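Local coordinates for protein maleylacetate reductase (PDB 3HL0) that probably catalyses the NADH-dependent reduction of maleylacetate to 3-oxoadipate, as a member of the iron-containing alcohol dehydrogenase family, at residues S238-L251 with M319-P331. Numbering follows the deposited sequence. Where two conformers were deposited one is given.
Sequences SLHHKLCHTLGGSL and MAELATANPYWCP
The Tyr328 ring sits beside the first turn of helix 239-251, the bent chain of Lys242 laid over one face and Ser238 OG at its edge. Lys242 CG stands 3.7 Å from the centroid of the Tyr328 ring, 9° off the ring normal, a CH-pi contact over the centre. With CG anti to the carbonyl carbon (chi1 -67°) and a further bend at chi2, the lysine chain runs back across the ring, opposite in direction to the tyrosine; its ammonium is too distant for more than a weak cation-pi attraction. The phenol oxygen reaches the helix backbone, Tyr328 OH lying 3.4 Å from Leu239 CA and equally near Leu239 CD1. Immediately before Leu239, Ser238, at the N-cap position, turns its hydroxyl to the extended chain: Ser238 OG donates to Trp329 O over 2.8 Å, in the carbonyl plane and on a lone pair. Cys330 closes in beside this bond, its SG 4.1 Å from Leu239 CB.

The two segments belong to the all-helical C-terminal domain of the family, where the axes of 239-251 and 319-323, the latter the end of helix 316-323, approach to 9.8 Å with 128° between their N-to-C directions. Here Met319, present as selenomethionine, is a knob in a hole formed by Thr246, Leu247, Ser250 and Leu251; the bend at chi2 brings Met319 SE to 3.8 Å from Ser250 CB, and the turn at chi3 sets CE beside the same atom, while CG meets the leucine methyls. Back toward the helix start, Leu243 CD1 touches Ala323 CB at 3.7 Å; between, Thr246 CG2 packs on Leu322 CB.

Behind this layer, helix 336-348 contributes Ile339, Leu342 and Leu343 against Leu239, Leu243 and Met319. Glu179 accepts bonds from the backbone N of Ser238 and His240, fixing the helix start, while Arg184 makes a cation-pi contact with Trp329.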
ATOM      1  N   SER A 238     -16.291  13.884  13.839  1.00 10.47           N
ATOM      2  CA  SER A 238     -16.036  15.309  13.972  1.00 10.30           C
ATOM      3  C   SER A 238     -14.624  15.590  13.462  1.00 10.06           C
ATOM      4  O   SER A 238     -14.216  14.978  12.468  1.00 10.71           O
ATOM      5  CB  SER A 238     -16.296  15.766  15.432  1.00 12.51           C
ATOM      6  OG  SER A 238     -16.141  17.187  15.493  1.00 13.73           O
ATOM      7  N   LEU A 239     -13.885  16.438  14.165  1.00  9.52           N
ATOM      8  CA  LEU A 239     -12.598  16.931  13.693  1.00  9.38           C
ATOM      9  C   LEU A 239     -11.648  15.816  13.213  1.00  8.82           C
ATOM     10  O   LEU A 239     -11.015  15.926  12.157  1.00  9.55           O
ATOM     11  CB  LEU A 239     -11.928  17.725  14.815  1.00  9.70           C
ATOM     12  CG  LEU A 239     -10.452  18.068  14.602  1.00 11.49           C
ATOM     13  CD1 LEU A 239     -10.295  18.996  13.404  1.00 11.40           C
ATOM     14  CD2 LEU A 239      -9.874  18.678  15.891  1.00 14.60           C
ATOM     15  N   HIS A 240     -11.533  14.752  13.996  1.00  9.32           N
ATOM     16  CA  HIS A 240     -10.536  13.764  13.602  1.00  7.83           C
ATOM     17  C   HIS A 240     -10.819  13.181  12.238  1.00  8.91           C
ATOM     18  O   HIS A 240      -9.926  13.136  11.380  1.00  9.18           O
ATOM     19  CB  HIS A 240     -10.376  12.659  14.652  1.00  7.48           C
ATOM     20  CG  HIS A 240      -9.431  11.587  14.189  1.00  8.18           C
ATOM     21  ND1 HIS A 240      -8.057  11.698  14.289  1.00  8.76           N
ATOM     22  CD2 HIS A 240      -9.677  10.452  13.500  1.00  8.08           C
ATOM     23  CE1 HIS A 240      -7.500  10.637  13.720  1.00  7.62           C
ATOM     24  NE2 HIS A 240      -8.466   9.869  13.224  1.00  7.78           N
ATOM     25  N   HIS A 241     -12.034  12.687  12.040  1.00  7.98           N
ATOM     26  CA  HIS A 241     -12.303  12.019  10.742  1.00  8.81           C
ATOM     27  C   HIS A 241     -12.340  13.052   9.600  1.00 10.53           C
ATOM     28  O   HIS A 241     -11.911  12.735   8.500  1.00 11.22           O
ATOM     29  CB  HIS A 241     -13.585  11.161  10.830  1.00  9.72           C
ATOM     30  CG  HIS A 241     -13.444   9.964  11.731  1.00  8.73           C
ATOM     31  ND1 HIS A 241     -13.407  10.076  13.106  1.00  8.94           N
ATOM     32  CD2 HIS A 241     -13.334   8.644  11.452  1.00 10.29           C
ATOM     33  CE1 HIS A 241     -13.267   8.865  13.636  1.00  7.29           C
ATOM     34  NE2 HIS A 241     -13.206   7.978  12.653  1.00  9.57           N
ATOM     35  N   LYS A 242     -12.851  14.254   9.855  1.00 10.52           N
ATOM     36  CA  LYS A 242     -12.864  15.308   8.805  1.00 10.99           C
ATOM     37  C   LYS A 242     -11.456  15.681   8.370  1.00 11.57           C
ATOM     38  O   LYS A 242     -11.166  15.730   7.167  1.00 11.13           O
ATOM     39  CB  LYS A 242     -13.625  16.521   9.293  1.00 12.50           C
ATOM     40  CG  LYS A 242     -15.132  16.229   9.473  1.00 18.22           C
ATOM     41  CD  LYS A 242     -15.880  16.279   8.145  1.00 25.18           C
ATOM     42  CE  LYS A 242     -17.373  16.483   8.349  1.00 29.57           C
ATOM     43  NZ  LYS A 242     -18.043  15.222   8.813  1.00 33.37           N
ATOM     44  N   LEU A 243     -10.571  15.872   9.341  1.00 10.46           N
ATOM     45  CA  LEU A 243      -9.190  16.255   9.036  1.00 11.19           C
ATOM     46  C   LEU A 243      -8.469  15.134   8.303  1.00 11.88           C
ATOM     47  O   LEU A 243      -7.704  15.412   7.374  1.00 12.17           O
ATOM     48  CB  LEU A 243      -8.453  16.703  10.294  1.00 11.06           C
ATOM     49  CG  LEU A 243      -7.042  17.266  10.127  1.00 12.35           C
ATOM     50  CD1 LEU A 243      -7.170  18.535   9.227  1.00 14.66           C
ATOM     51  CD2 LEU A 243      -6.475  17.609  11.494  1.00 14.30           C
ATOM     52  N   CYS A 244      -8.684  13.871   8.690  1.00 10.73           N
ATOM     53  CA  CYS A 244      -8.020  12.779   7.995  1.00 11.82           C
ATOM     54  C   CYS A 244      -8.503  12.724   6.542  1.00 12.36           C
ATOM     55  O   CYS A 244      -7.720  12.492   5.624  1.00 12.80           O
ATOM     56  CB  CYS A 244      -8.311  11.427   8.645  1.00 12.12           C
ATOM     57  SG  CYS A 244      -7.479  11.182  10.222  1.00 14.31           S
ATOM     58  N   HIS A 245      -9.795  12.951   6.337  0.50 12.13           N
ATOM     59  CA  HIS A 245     -10.325  12.946   4.981  0.50 13.65           C
ATOM     60  C   HIS A 245      -9.732  14.093   4.156  0.50 13.24           C
ATOM     61  O   HIS A 245      -9.376  13.887   2.991  0.50 13.57           O
ATOM     62  CB  HIS A 245     -11.860  13.002   4.991  0.50 14.01           C
ATOM     63  CG  HIS A 245     -12.479  12.934   3.626  0.50 16.19           C
ATOM     64  ND1 HIS A 245     -12.801  14.058   2.897  0.50 20.42           N
ATOM     65  CD2 HIS A 245     -12.851  11.874   2.869  0.50 18.06           C
ATOM     66  CE1 HIS A 245     -13.328  13.695   1.738  0.50 20.60           C
ATOM     67  NE2 HIS A 245     -13.368  12.375   1.696  0.50 20.56           N
ATOM     68  N   THR A 246      -9.600  15.272   4.751  1.00 13.49           N
ATOM     69  CA  THR A 246      -9.010  16.436   4.045  1.00 15.23           C
ATOM     70  C   THR A 246      -7.568  16.163   3.665  1.00 16.24           C
ATOM     71  O   THR A 246      -7.170  16.336   2.508  1.00 15.89           O
ATOM     72  CB  THR A 246      -9.041  17.691   4.925  1.00 16.73           C
ATOM     73  OG1 THR A 246     -10.403  18.021   5.143  1.00 20.66           O
ATOM     74  CG2 THR A 246      -8.299  18.835   4.271  1.00 19.34           C
ATOM     75  N   LEU A 247      -6.754  15.754   4.627  1.00 16.17           N
ATOM     76  CA  LEU A 247      -5.343  15.489   4.319  1.00 19.10           C
ATOM     77  C   LEU A 247      -5.178  14.313   3.395  1.00 20.70           C
ATOM     78  O   LEU A 247      -4.347  14.327   2.465  1.00 20.66           O
ATOM     79  CB  LEU A 247      -4.589  15.180   5.622  1.00 20.27           C
ATOM     80  CG  LEU A 247      -3.779  16.273   6.287  1.00 22.99           C
ATOM     81  CD1 LEU A 247      -4.609  17.517   6.595  1.00 27.94           C
ATOM     82  CD2 LEU A 247      -3.144  15.701   7.552  1.00 23.11           C
ATOM     83  N   GLY A 248      -5.940  13.260   3.671  1.00 20.78           N
ATOM     84  CA  GLY A 248      -5.891  12.037   2.886  1.00 23.35           C
ATOM     85  C   GLY A 248      -6.208  12.305   1.444  1.00 23.85           C
ATOM     86  O   GLY A 248      -5.464  11.884   0.543  1.00 26.43           O
ATOM     87  N   GLY A 249      -7.285  13.035   1.210  1.00 23.10           N
ATOM     88  CA  GLY A 249      -7.734  13.382  -0.114  1.00 23.14           C
ATOM     89  C   GLY A 249      -6.874  14.352  -0.900  1.00 21.96           C
ATOM     90  O   GLY A 249      -6.706  14.171  -2.110  1.00 24.00           O
ATOM     91  N   SER A 250      -6.327  15.368  -0.228  0.50 20.30           N
ATOM     92  CA  SER A 250      -5.586  16.452  -0.882  0.50 19.42           C
ATOM     93  C   SER A 250      -4.131  16.101  -1.112  0.50 18.44           C
ATOM     94  O   SER A 250      -3.496  16.612  -2.053  0.50 17.26           O
ATOM     95  CB  SER A 250      -5.625  17.714  -0.026  0.50 19.27           C
ATOM     96  OG  SER A 250      -6.929  18.238   0.010  0.50 22.66           O
ATOM     97  N   LEU A 251      -3.586  15.265  -0.228  1.00 17.06           N
ATOM     98  CA  LEU A 251      -2.162  14.886  -0.311  1.00 17.59           C
ATOM     99  C   LEU A 251      -1.912  13.414  -0.639  1.00 18.05           C
ATOM    100  O   LEU A 251      -0.749  13.002  -0.693  1.00 19.28           O
ATOM    101  CB  LEU A 251      -1.430  15.247   0.998  1.00 16.30           C
ATOM    102  CG  LEU A 251      -1.506  16.717   1.432  1.00 18.31           C
ATOM    103  CD1 LEU A 251      -0.744  16.984   2.737  1.00 20.17           C
ATOM    104  CD2 LEU A 251      -0.945  17.637   0.318  1.00 21.33           C
HETATM  105  N   MSE A 319      -3.441  23.195   4.058  1.00 15.22           N
HETATM  106  CA  MSE A 319      -4.283  22.237   4.760  1.00 15.69           C
HETATM  107  C   MSE A 319      -5.111  22.892   5.858  1.00 15.13           C
HETATM  108  O   MSE A 319      -6.263  22.543   6.017  1.00 15.65           O
HETATM  109  CB  MSE A 319      -3.447  21.087   5.350  1.00 14.98           C
HETATM  110  CG  MSE A 319      -2.932  20.089   4.310  1.00 16.24           C
HETATM  111 SE   MSE A 319      -4.180  19.410   3.019  0.75 18.18          SE
HETATM  112  CE  MSE A 319      -3.812  20.702   1.585  1.00 23.14           C
ATOM    113  N   ALA A 320      -4.529  23.842   6.582  1.00 15.47           N
ATOM    114  CA  ALA A 320      -5.296  24.520   7.638  1.00 15.66           C
ATOM    115  C   ALA A 320      -6.464  25.293   6.987  1.00 17.26           C
ATOM    116  O   ALA A 320      -7.565  25.350   7.545  1.00 17.64           O
ATOM    117  CB  ALA A 320      -4.404  25.453   8.423  1.00 15.33           C
ATOM    118  N   GLU A 321      -6.231  25.858   5.791  1.00 17.60           N
ATOM    119  CA  GLU A 321      -7.314  26.520   5.035  1.00 19.41           C
ATOM    120  C   GLU A 321      -8.422  25.555   4.603  1.00 19.05           C
ATOM    121  O   GLU A 321      -9.590  25.833   4.836  1.00 19.73           O
ATOM    122  CB  GLU A 321      -6.747  27.307   3.847  1.00 20.10           C
ATOM    123  CG  GLU A 321      -7.797  28.051   2.975  1.00 25.15           C
ATOM    124  CD  GLU A 321      -8.662  29.069   3.738  1.00 32.40           C
ATOM    125  OE1 GLU A 321      -8.148  29.751   4.659  1.00 31.83           O
ATOM    126  OE2 GLU A 321      -9.866  29.196   3.380  1.00 37.77           O
ATOM    127  N   LEU A 322      -8.066  24.421   4.003  1.00 19.21           N
ATOM    128  CA  LEU A 322      -9.051  23.445   3.563  1.00 20.09           C
ATOM    129  C   LEU A 322      -9.821  22.890   4.746  1.00 19.99           C
ATOM    130  O   LEU A 322     -11.024  22.646   4.655  1.00 20.34           O
ATOM    131  CB  LEU A 322      -8.375  22.285   2.817  1.00 21.72           C
ATOM    132  CG  LEU A 322      -8.225  22.197   1.312  1.00 26.50           C
ATOM    133  CD1 LEU A 322      -7.884  20.751   0.983  1.00 27.83           C
ATOM    134  CD2 LEU A 322      -9.508  22.606   0.576  1.00 30.25           C
ATOM    135  N   ALA A 323      -9.127  22.694   5.863  1.00 19.16           N
ATOM    136  CA  ALA A 323      -9.758  22.114   7.047  1.00 20.91           C
ATOM    137  C   ALA A 323     -10.773  23.042   7.679  1.00 21.69           C
ATOM    138  O   ALA A 323     -11.604  22.616   8.487  1.00 21.94           O
ATOM    139  CB  ALA A 323      -8.672  21.729   8.078  1.00 20.54           C
ATOM    140  N   THR A 324     -10.715  24.330   7.322  1.00 23.00           N
ATOM    141  CA  THR A 324     -11.643  25.293   7.914  1.00 25.80           C
ATOM    142  C   THR A 324     -12.649  25.835   6.920  1.00 27.49           C
ATOM    143  O   THR A 324     -13.462  26.711   7.252  1.00 29.04           O
ATOM    144  CB  THR A 324     -10.896  26.421   8.685  1.00 25.74           C
ATOM    145  OG1 THR A 324      -9.758  26.879   7.943  1.00 25.21           O
ATOM    146  CG2 THR A 324     -10.407  25.876   9.990  1.00 27.62           C
ATOM    147  N   ALA A 325     -12.625  25.290   5.714  1.00 28.85           N
ATOM    148  CA  ALA A 325     -13.475  25.817   4.648  1.00 31.33           C
ATOM    149  C   ALA A 325     -14.949  25.507   4.883  1.00 32.56           C
ATOM    150  O   ALA A 325     -15.804  26.393   4.734  1.00 33.77           O
ATOM    151  CB  ALA A 325     -13.007  25.301   3.289  1.00 31.08           C
ATOM    152  N   ASN A 326     -15.247  24.267   5.258  1.00 33.84           N
ATOM    153  CA  ASN A 326     -16.629  23.809   5.413  1.00 35.36           C
ATOM    154  C   ASN A 326     -16.997  23.533   6.867  1.00 35.11           C
ATOM    155  O   ASN A 326     -16.461  22.596   7.482  1.00 35.29           O
ATOM    156  CB  ASN A 326     -16.861  22.584   4.535  1.00 36.37           C
ATOM    157  CG  ASN A 326     -16.695  22.903   3.047  1.00 39.56           C
ATOM    158  OD1 ASN A 326     -15.930  22.248   2.328  1.00 44.47           O
ATOM    159  ND2 ASN A 326     -17.387  23.940   2.590  1.00 43.27           N
ATOM    160  N   PRO A 327     -17.905  24.349   7.435  1.00 34.23           N
ATOM    161  CA  PRO A 327     -18.208  24.212   8.863  1.00 32.75           C
ATOM    162  C   PRO A 327     -18.918  22.898   9.196  1.00 31.05           C
ATOM    163  O   PRO A 327     -19.817  22.466   8.463  1.00 31.01           O
ATOM    164  CB  PRO A 327     -19.139  25.401   9.150  1.00 33.43           C
ATOM    165  CG  PRO A 327     -18.900  26.371   8.002  1.00 34.80           C
ATOM    166  CD  PRO A 327     -18.663  25.462   6.827  1.00 34.95           C
ATOM    167  N   TYR A 328     -18.473  22.250  10.274  1.00 27.35           N
ATOM    168  CA  TYR A 328     -19.185  21.106  10.841  1.00 24.65           C
ATOM    169  C   TYR A 328     -19.072  21.226  12.337  1.00 23.06           C
ATOM    170  O   TYR A 328     -18.243  21.994  12.843  1.00 24.01           O
ATOM    171  CB  TYR A 328     -18.584  19.770  10.374  1.00 23.35           C
ATOM    172  CG  TYR A 328     -17.095  19.671  10.653  1.00 20.47           C
ATOM    173  CD1 TYR A 328     -16.172  20.018   9.680  1.00 18.24           C
ATOM    174  CD2 TYR A 328     -16.627  19.225  11.899  1.00 19.91           C
ATOM    175  CE1 TYR A 328     -14.800  19.960   9.930  1.00 17.06           C
ATOM    176  CE2 TYR A 328     -15.271  19.138  12.150  1.00 15.11           C
ATOM    177  CZ  TYR A 328     -14.372  19.501  11.173  1.00 17.19           C
ATOM    178  OH  TYR A 328     -13.036  19.422  11.438  1.00 17.69           O
ATOM    179  N   TRP A 329     -19.880  20.454  13.059  1.00 21.44           N
ATOM    180  CA  TRP A 329     -19.887  20.554  14.528  1.00 19.32           C
ATOM    181  C   TRP A 329     -18.756  19.810  15.234  1.00 18.00           C
ATOM    182  O   TRP A 329     -18.415  18.677  14.859  1.00 17.70           O
ATOM    183  CB  TRP A 329     -21.220  20.104  15.109  1.00 18.84           C
ATOM    184  CG  TRP A 329     -21.409  20.540  16.527  1.00 19.58           C
ATOM    185  CD1 TRP A 329     -21.893  21.754  16.956  1.00 19.60           C
ATOM    186  CD2 TRP A 329     -21.154  19.771  17.702  1.00 19.22           C
ATOM    187  NE1 TRP A 329     -21.932  21.788  18.336  1.00 20.66           N
ATOM    188  CE2 TRP A 329     -21.477  20.583  18.813  1.00 18.07           C
ATOM    189  CE3 TRP A 329     -20.637  18.475  17.930  1.00 17.95           C
ATOM    190  CZ2 TRP A 329     -21.316  20.141  20.131  1.00 19.85           C
ATOM    191  CZ3 TRP A 329     -20.510  18.032  19.236  1.00 17.17           C
ATOM    192  CH2 TRP A 329     -20.842  18.857  20.316  1.00 20.63           C
ATOM    193  N   CYS A 330     -18.193  20.471  16.243  1.00 16.21           N
ATOM    194  CA  CYS A 330     -17.217  19.884  17.160  1.00 14.03           C
ATOM    195  C   CYS A 330     -17.462  20.510  18.545  1.00 13.29           C
ATOM    196  O   CYS A 330     -17.754  21.709  18.616  1.00 13.77           O
ATOM    197  CB  CYS A 330     -15.818  20.276  16.650  1.00 13.82           C
ATOM    198  SG  CYS A 330     -14.431  19.590  17.518  1.00 14.44           S
ATOM    199  N   PRO A 331     -17.257  19.751  19.642  1.00 13.57           N
ATOM    200  CA  PRO A 331     -17.402  20.383  20.976  1.00 13.11           C
ATOM    201  C   PRO A 331     -16.508  21.625  21.178  1.00 13.41           C
ATOM    202  O   PRO A 331     -16.855  22.538  21.926  1.00 13.99           O
ATOM    203  CB  PRO A 331     -16.961  19.284  21.948  1.00 13.86           C
ATOM    204  CG  PRO A 331     -17.268  17.978  21.168  1.00 14.53           C
ATOM    205  CD  PRO A 331     -16.918  18.319  19.751  1.00 14.26           C
TER